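Local coordinates for protein malate dehydrogenase (Picrophilus torridus, PDB 4BGV) that probably catalyses the reversible, NAD-dependent oxidation of malate to oxaloacetate, a step of the tricarboxylic acid cycle, at residues S68-M73 against G108-K113; L161-E164 against S168-D171; P186-S191 against E209-T214. One frame throughout, in Å; residues are numbered along the deposited sequence. Where two conformers were deposited one is given.

Overall arrangement
The three contacts follow one another along the chain without overlap and divide between the two domains. Interaction 1 belongs to the NAD-binding Rossmann domain, where the loop between strands 59-63 and 78-81 meets helix 93-114. Interactions 2 and 3 both lie in the alpha/beta C-terminal domain, on the other side of the chain's centre; the centre of interaction 1 is about 42 Å from that of interaction 2 and about 40 Å from that of interaction 3. Interactions 2 and 3 are neighbours, with centres about 13 Å apart, and they touch where Leu-161 and Glu-164 of helix 150-165 pack on Ile-210 of helix 204-215. Each domain thus has its own local apolar packing, and interaction 2 also lies at subunit interfaces.

Interaction 1 of 3, residues S68-M73 against G108-K113; sequences SKYAEM and GEAIKK
A 3-10 segment, 68-73, runs beside residues 108-113 of helix 93-114, and the backbones come nearest at Tyr-70 and Ala-110, whose CA atoms are 6.8 Å apart. The CB of Ala-110 sits over one face of the Tyr-70 ring in a CH-pi contact, 4.2 Å from the ring centroid and 26° off the ring normal. It lies toward the CD2 side, where CD2 of Tyr-70 is 3.7 Å from CB of Ala-110. A chi1 of -83° sends the tyrosine ring out beside its backbone N, toward the helix. One 3-10 turn later Met-73 reaches the same helix with its terminal methyl. Its chain bends at the last torsion (chi3 -60°), and CE comes to 4.1 Å from CG1 of Ile-111, the two side chains crossing at about a right angle. Tyr-70 and Met-73 also pack on Ile-8 of strand 4-8, which leads into the glycine-rich turn that probably binds NAD, as in other Rossmann folds, so loop, helix and central sheet share one apolar layer. No hydrogen bond spans the two segments. All four touching residues are buried, which implies that their union rests on dispersion and the exclusion of water; the CH-pi contact adds an aromatic face to otherwise plain methyl packing.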
# COMPACT_ATOMS: atom_id res chain seq x y z
N SER A 68 -9.35 32.02 17.75
CA SER A 68 -10.49 31.21 18.15
C SER A 68 -10.64 29.95 17.27
O SER A 68 -11.16 28.93 17.72
CB SER A 68 -11.78 32.02 18.14
OG SER A 68 -12.08 32.46 16.83
N LYS A 69 -10.19 30.03 16.03
CA LYS A 69 -10.23 28.87 15.13
C LYS A 69 -9.41 27.68 15.60
O LYS A 69 -9.67 26.54 15.20
CB LYS A 69 -9.83 29.27 13.71
CG LYS A 69 -10.97 29.96 12.95
CD LYS A 69 -11.98 28.95 12.46
CE LYS A 69 -13.33 29.60 12.22
NZ LYS A 69 -13.18 30.89 11.48
N TYR A 70 -8.42 27.92 16.46
CA TYR A 70 -7.64 26.80 17.01
C TYR A 70 -8.50 25.87 17.86
O TYR A 70 -8.08 24.77 18.20
CB TYR A 70 -6.47 27.32 17.85
CG TYR A 70 -5.23 27.69 17.07
CD1 TYR A 70 -4.54 26.73 16.33
CD2 TYR A 70 -4.73 28.98 17.10
CE1 TYR A 70 -3.39 27.06 15.64
CE2 TYR A 70 -3.58 29.32 16.41
CZ TYR A 70 -2.92 28.36 15.68
OH TYR A 70 -1.78 28.69 14.99
N ALA A 71 -9.71 26.32 18.21
CA ALA A 71 -10.66 25.45 18.91
C ALA A 71 -10.93 24.15 18.15
O ALA A 71 -11.23 23.11 18.75
CB ALA A 71 -11.98 26.20 19.19
N GLU A 72 -10.80 24.21 16.82
CA GLU A 72 -10.96 23.04 15.96
C GLU A 72 -9.90 21.94 16.16
O GLU A 72 -10.05 20.84 15.63
CB GLU A 72 -11.03 23.46 14.48
CG GLU A 72 -12.24 24.34 14.14
CD GLU A 72 -13.54 23.57 14.14
OE1 GLU A 72 -13.49 22.33 14.33
OE2 GLU A 72 -14.61 24.19 13.95
N MET A 73 -8.86 22.21 16.93
CA MET A 73 -7.87 21.18 17.26
C MET A 73 -8.36 20.22 18.34
O MET A 73 -7.74 19.19 18.55
CB MET A 73 -6.54 21.80 17.72
CG MET A 73 -5.83 22.63 16.66
SD MET A 73 -4.13 23.00 17.16
CE MET A 73 -4.38 23.89 18.70
N GLY A 108 2.15 27.26 21.39
CA GLY A 108 2.05 26.43 22.58
C GLY A 108 0.95 26.88 23.53
O GLY A 108 0.28 26.06 24.17
N GLU A 109 0.77 28.20 23.62
CA GLU A 109 -0.33 28.75 24.42
C GLU A 109 -1.70 28.37 23.85
O GLU A 109 -2.62 28.05 24.61
CB GLU A 109 -0.18 30.27 24.59
CG GLU A 109 0.94 30.59 25.60
CD GLU A 109 1.46 32.01 25.51
OE1 GLU A 109 1.01 32.77 24.62
OE2 GLU A 109 2.33 32.36 26.34
N ALA A 110 -1.83 28.40 22.53
CA ALA A 110 -3.06 27.95 21.88
C ALA A 110 -3.31 26.45 22.09
O ALA A 110 -4.44 26.02 22.27
CB ALA A 110 -3.05 28.29 20.38
N ILE A 111 -2.25 25.65 22.04
CA ILE A 111 -2.38 24.21 22.29
C ILE A 111 -2.84 23.93 23.72
O ILE A 111 -3.70 23.09 23.96
CB ILE A 111 -1.05 23.46 22.00
CG1 ILE A 111 -0.75 23.46 20.49
CG2 ILE A 111 -1.11 22.05 22.53
CD1 ILE A 111 0.70 23.05 20.14
N LYS A 112 -2.26 24.65 24.68
CA LYS A 112 -2.66 24.51 26.07
C LYS A 112 -4.13 24.85 26.25
O LYS A 112 -4.86 24.18 26.99
CB LYS A 112 -1.82 25.41 26.96
CG LYS A 112 -2.21 25.36 28.43
CD LYS A 112 -1.37 26.32 29.24
CE LYS A 112 -1.57 26.10 30.73
NZ LYS A 112 -0.55 26.83 31.53
N LYS A 113 -4.58 25.89 25.56
CA LYS A 113 -5.95 26.36 25.68
C LYS A 113 -6.96 25.43 25.01
O LYS A 113 -8.05 25.21 25.54
CB LYS A 113 -6.09 27.77 25.10
CG LYS A 113 -7.51 28.35 25.18
CD LYS A 113 -7.53 29.77 24.69
CE LYS A 113 -8.89 30.43 24.92
NZ LYS A 113 -8.83 31.86 24.51

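Interaction 2 of 3, residues L161-E164 against S168-D171; sequences LAQE and SFED
Ser-168 OG is gripped by two groups, one in its own chain and one in a neighbouring subunit: it accepts from the backbone N of Glu-170, 3.0 Å away with an N-H...O angle of 149°, and it is hydrogen-bonded to OD2 of Asp-56 of the second subunit, whose OD1 takes the N-H of Phe-169. The first of these bonds makes an ST turn at the start of the bend on which Phe-169 sits. There the ring meets Ala-162, whose CB points at this segment and lies 3.4 Å from CD1 of Phe-169, a close approach, and 3.7 Å from CE1 of Phe-169. The methyl comes at the ring obliquely. From a CB that does not point at the helix, the ring (chi1 -61°) swings its CD1-CE1 side against it. This is the helix-to-strand connection of the C-terminal domain, in which the chain leaves helix 150-165 and enters strand 172-178; Ala-162 also packs on Val-172 of that strand. Further out, CG of Gln-163 lies 4.2 Å from CE1 of Phe-169, and a bend at chi2 leaves the amide plane 34° from the ring plane. The connection is also a subunit interface: Phe-169 packs on Ala-50 of the second subunit, while Asp-171 forms a salt bridge with Arg-251 of the third.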
# COMPACT_ATOMS: atom_id res chain seq x y z
N LEU A 161 24.08 6.53 0.94
CA LEU A 161 24.76 5.24 1.08
C LEU A 161 24.23 4.22 0.07
O LEU A 161 25.01 3.49 -0.57
CB LEU A 161 24.55 4.70 2.50
CG LEU A 161 25.31 5.38 3.64
CD1 LEU A 161 24.81 4.85 4.98
CD2 LEU A 161 26.80 5.11 3.50
N ALA A 162 22.91 4.16 -0.07
CA ALA A 162 22.30 3.18 -0.96
C ALA A 162 22.70 3.43 -2.40
O ALA A 162 22.99 2.50 -3.15
CB ALA A 162 20.78 3.20 -0.81
N GLN A 163 22.76 4.70 -2.80
CA GLN A 163 23.17 4.98 -4.16
C GLN A 163 24.65 4.70 -4.37
O GLN A 163 25.05 4.24 -5.43
CB GLN A 163 22.76 6.39 -4.59
CG GLN A 163 21.22 6.54 -4.62
CD GLN A 163 20.69 7.39 -5.77
OE1 GLN A 163 19.89 6.92 -6.61
NE2 GLN A 163 21.09 8.66 -5.81
N GLU A 164 25.46 4.94 -3.34
CA GLU A 164 26.89 4.70 -3.47
C GLU A 164 27.20 3.21 -3.59
O GLU A 164 28.10 2.82 -4.33
CB GLU A 164 27.65 5.31 -2.30
CG GLU A 164 29.16 5.32 -2.48
CD GLU A 164 29.60 6.35 -3.50
OE1 GLU A 164 28.92 7.39 -3.64
OE2 GLU A 164 30.61 6.10 -4.18
N SER A 168 19.33 -1.65 -2.13
CA SER A 168 17.98 -1.20 -1.80
C SER A 168 18.02 -0.19 -0.65
O SER A 168 18.78 -0.37 0.30
CB SER A 168 17.14 -2.40 -1.36
OG SER A 168 15.88 -1.97 -0.83
N PHE A 169 17.18 0.84 -0.73
CA PHE A 169 17.06 1.80 0.36
C PHE A 169 16.56 1.10 1.62
O PHE A 169 16.83 1.55 2.73
CB PHE A 169 16.11 2.94 0.01
CG PHE A 169 16.54 3.76 -1.18
CD1 PHE A 169 17.68 4.57 -1.11
CD2 PHE A 169 15.80 3.74 -2.35
CE1 PHE A 169 18.07 5.32 -2.18
CE2 PHE A 169 16.18 4.51 -3.43
CZ PHE A 169 17.32 5.30 -3.36
N GLU A 170 15.84 -0.00 1.46
CA GLU A 170 15.27 -0.69 2.62
C GLU A 170 16.32 -1.34 3.51
O GLU A 170 16.08 -1.56 4.70
CB GLU A 170 14.25 -1.74 2.18
CG GLU A 170 13.59 -2.47 3.35
CD GLU A 170 12.31 -3.18 2.96
OE1 GLU A 170 12.01 -3.26 1.75
OE2 GLU A 170 11.59 -3.66 3.87
N ASP A 171 17.47 -1.65 2.94
CA ASP A 171 18.48 -2.41 3.67
C ASP A 171 19.63 -1.57 4.22
O ASP A 171 20.51 -2.09 4.92
CB ASP A 171 18.99 -3.55 2.79
CG ASP A 171 17.87 -4.51 2.41
OD1 ASP A 171 17.05 -4.85 3.30
OD2 ASP A 171 17.78 -4.91 1.22

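Interaction 3 of 3, residues P186-S191 against E209-T214; sequences PFIRYS and EIVKRT
Val-211 meets Pro-186 and Ile-188 where helix 204-215 packs against strand 184-193 and the corner that breaks it, a contact within the alpha/beta C-terminal domain of the LDH/MDH superfamily. The backbones stay well apart, with the CA atoms of Pro-186 and Val-211, the nearest pair, 7.5 Å from each other, and the gap is bridged by side chains alone. Val-211 points toward the strand and forks there. Its CG1, anti to the backbone N (chi1 167°), meets the proline ring at CG, 3.9 Å away, the two side chains crossing at about a right angle. The other branch, CG2 of Val-211, comes to 3.7 Å from CD1 of Ile-188, methyl to methyl. Ile-188 does not aim its CB at the helix, but its CG1 arm carries CD1 there, and its side chain also packs on Ile-207 and Arg-204 of the same helix. The two branches of the valine therefore differ in setting: the CG2 side is the tighter and ends on a buried isoleucine, whereas the CG1 side is slightly looser and ends on a proline that is partly exposed. Beyond them, the exposed residues Glu-209 and Lys-212 lie on the solvent side of the helix. Behind the contact, two overlapping type I turns, from Phe-187 to Tyr-190 and from Ile-188 to Ser-191, turn the chain through a corner at 188-190, from which Ile-188 reaches the helix. The carbonyl of Phe-187 pins the corner by accepting two bonds from opposite faces of its plane: Tyr-190 N at 3.1 Å from Phe-187 O, and Ser-191 OG at 3.0 Å from that same oxygen, tilted 34° out of the carbonyl plane.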
# COMPACT_ATOMS: atom_id res chain seq x y z
N PRO A 186 27.00 11.39 13.73
CA PRO A 186 26.80 10.05 13.19
C PRO A 186 27.54 9.02 14.03
O PRO A 186 28.58 9.36 14.61
CB PRO A 186 27.47 10.14 11.81
CG PRO A 186 28.58 11.14 12.02
CD PRO A 186 28.08 12.13 13.04
N PHE A 187 27.00 7.81 14.14
CA PHE A 187 27.77 6.66 14.63
C PHE A 187 28.00 5.79 13.41
O PHE A 187 27.10 5.04 12.98
CB PHE A 187 27.02 5.83 15.69
CG PHE A 187 26.96 6.46 17.07
CD1 PHE A 187 26.72 7.82 17.23
CD2 PHE A 187 27.07 5.67 18.20
CE1 PHE A 187 26.63 8.39 18.51
CE2 PHE A 187 26.98 6.22 19.48
CZ PHE A 187 26.75 7.58 19.63
N ILE A 188 29.17 5.92 12.81
CA ILE A 188 29.49 5.15 11.61
C ILE A 188 29.46 3.66 11.91
O ILE A 188 28.99 2.88 11.09
CB ILE A 188 30.87 5.55 11.05
CG1 ILE A 188 30.84 7.00 10.56
CG2 ILE A 188 31.30 4.62 9.94
CD1 ILE A 188 29.58 7.35 9.82
N ARG A 189 29.94 3.29 13.10
CA ARG A 189 29.97 1.87 13.48
C ARG A 189 28.58 1.24 13.58
O ARG A 189 28.46 0.02 13.46
CB ARG A 189 30.76 1.67 14.78
CG ARG A 189 30.15 2.38 15.97
CD ARG A 189 31.15 2.51 17.11
NE ARG A 189 30.57 3.28 18.20
CZ ARG A 189 30.07 2.74 19.31
NH1 ARG A 189 30.13 1.42 19.48
NH2 ARG A 189 29.56 3.51 20.25
N TYR A 190 27.55 2.05 13.80
CA TYR A 190 26.19 1.52 13.86
C TYR A 190 25.46 1.64 12.53
O TYR A 190 24.24 1.45 12.46
CB TYR A 190 25.38 2.23 14.94
CG TYR A 190 25.76 1.91 16.37
CD1 TYR A 190 26.68 0.90 16.68
CD2 TYR A 190 25.16 2.58 17.42
CE1 TYR A 190 27.01 0.62 18.01
CE2 TYR A 190 25.48 2.30 18.74
CZ TYR A 190 26.39 1.32 19.03
OH TYR A 190 26.68 1.07 20.35
N SER A 191 26.19 2.00 11.49
CA SER A 191 25.59 2.17 10.17
C SER A 191 26.04 1.00 9.34
O SER A 191 27.21 0.60 9.39
CB SER A 191 26.05 3.50 9.53
OG SER A 191 25.69 4.60 10.36
N GLU A 209 32.68 11.83 3.03
CA GLU A 209 31.99 12.64 2.03
C GLU A 209 30.48 12.57 2.22
O GLU A 209 29.78 13.58 2.13
CB GLU A 209 32.34 12.16 0.61
CG GLU A 209 33.78 12.39 0.20
CD GLU A 209 34.08 11.85 -1.19
OE1 GLU A 209 33.17 11.27 -1.82
OE2 GLU A 209 35.22 12.01 -1.67
N ILE A 210 30.00 11.37 2.48
CA ILE A 210 28.57 11.13 2.63
C ILE A 210 28.06 11.73 3.95
O ILE A 210 26.96 12.28 4.00
CB ILE A 210 28.26 9.63 2.50
CG1 ILE A 210 28.47 9.20 1.04
CG2 ILE A 210 26.83 9.32 2.98
CD1 ILE A 210 28.27 7.71 0.78
N VAL A 211 28.87 11.64 5.00
CA VAL A 211 28.55 12.27 6.27
C VAL A 211 28.41 13.79 6.11
O VAL A 211 27.45 14.39 6.60
CB VAL A 211 29.59 11.90 7.33
CG1 VAL A 211 29.45 12.79 8.55
CG2 VAL A 211 29.42 10.41 7.70
N LYS A 212 29.35 14.41 5.41
CA LYS A 212 29.29 15.85 5.21
C LYS A 212 28.07 16.26 4.37
O LYS A 212 27.40 17.24 4.70
CB LYS A 212 30.60 16.35 4.58
CG LYS A 212 30.71 17.87 4.50
CD LYS A 212 32.10 18.30 4.04
CE LYS A 212 33.09 18.30 5.18
NZ LYS A 212 34.32 19.07 4.82
N ARG A 213 27.78 15.52 3.30
CA ARG A 213 26.57 15.81 2.51
C ARG A 213 25.33 15.71 3.36
O ARG A 213 24.39 16.49 3.18
CB ARG A 213 26.43 14.86 1.31
CG ARG A 213 25.33 15.25 0.33
CD ARG A 213 25.28 14.28 -0.84
NE ARG A 213 24.21 14.61 -1.78
CZ ARG A 213 23.85 13.84 -2.80
NH1 ARG A 213 24.48 12.68 -3.03
NH2 ARG A 213 22.85 14.23 -3.59
N THR A 214 25.31 14.77 4.30
CA THR A 214 24.15 14.59 5.17
C THR A 214 24.02 15.79 6.08
O THR A 214 22.92 16.31 6.29
CB THR A 214 24.27 13.30 5.98
OG1 THR A 214 24.33 12.19 5.08
CG2 THR A 214 23.05 13.12 6.92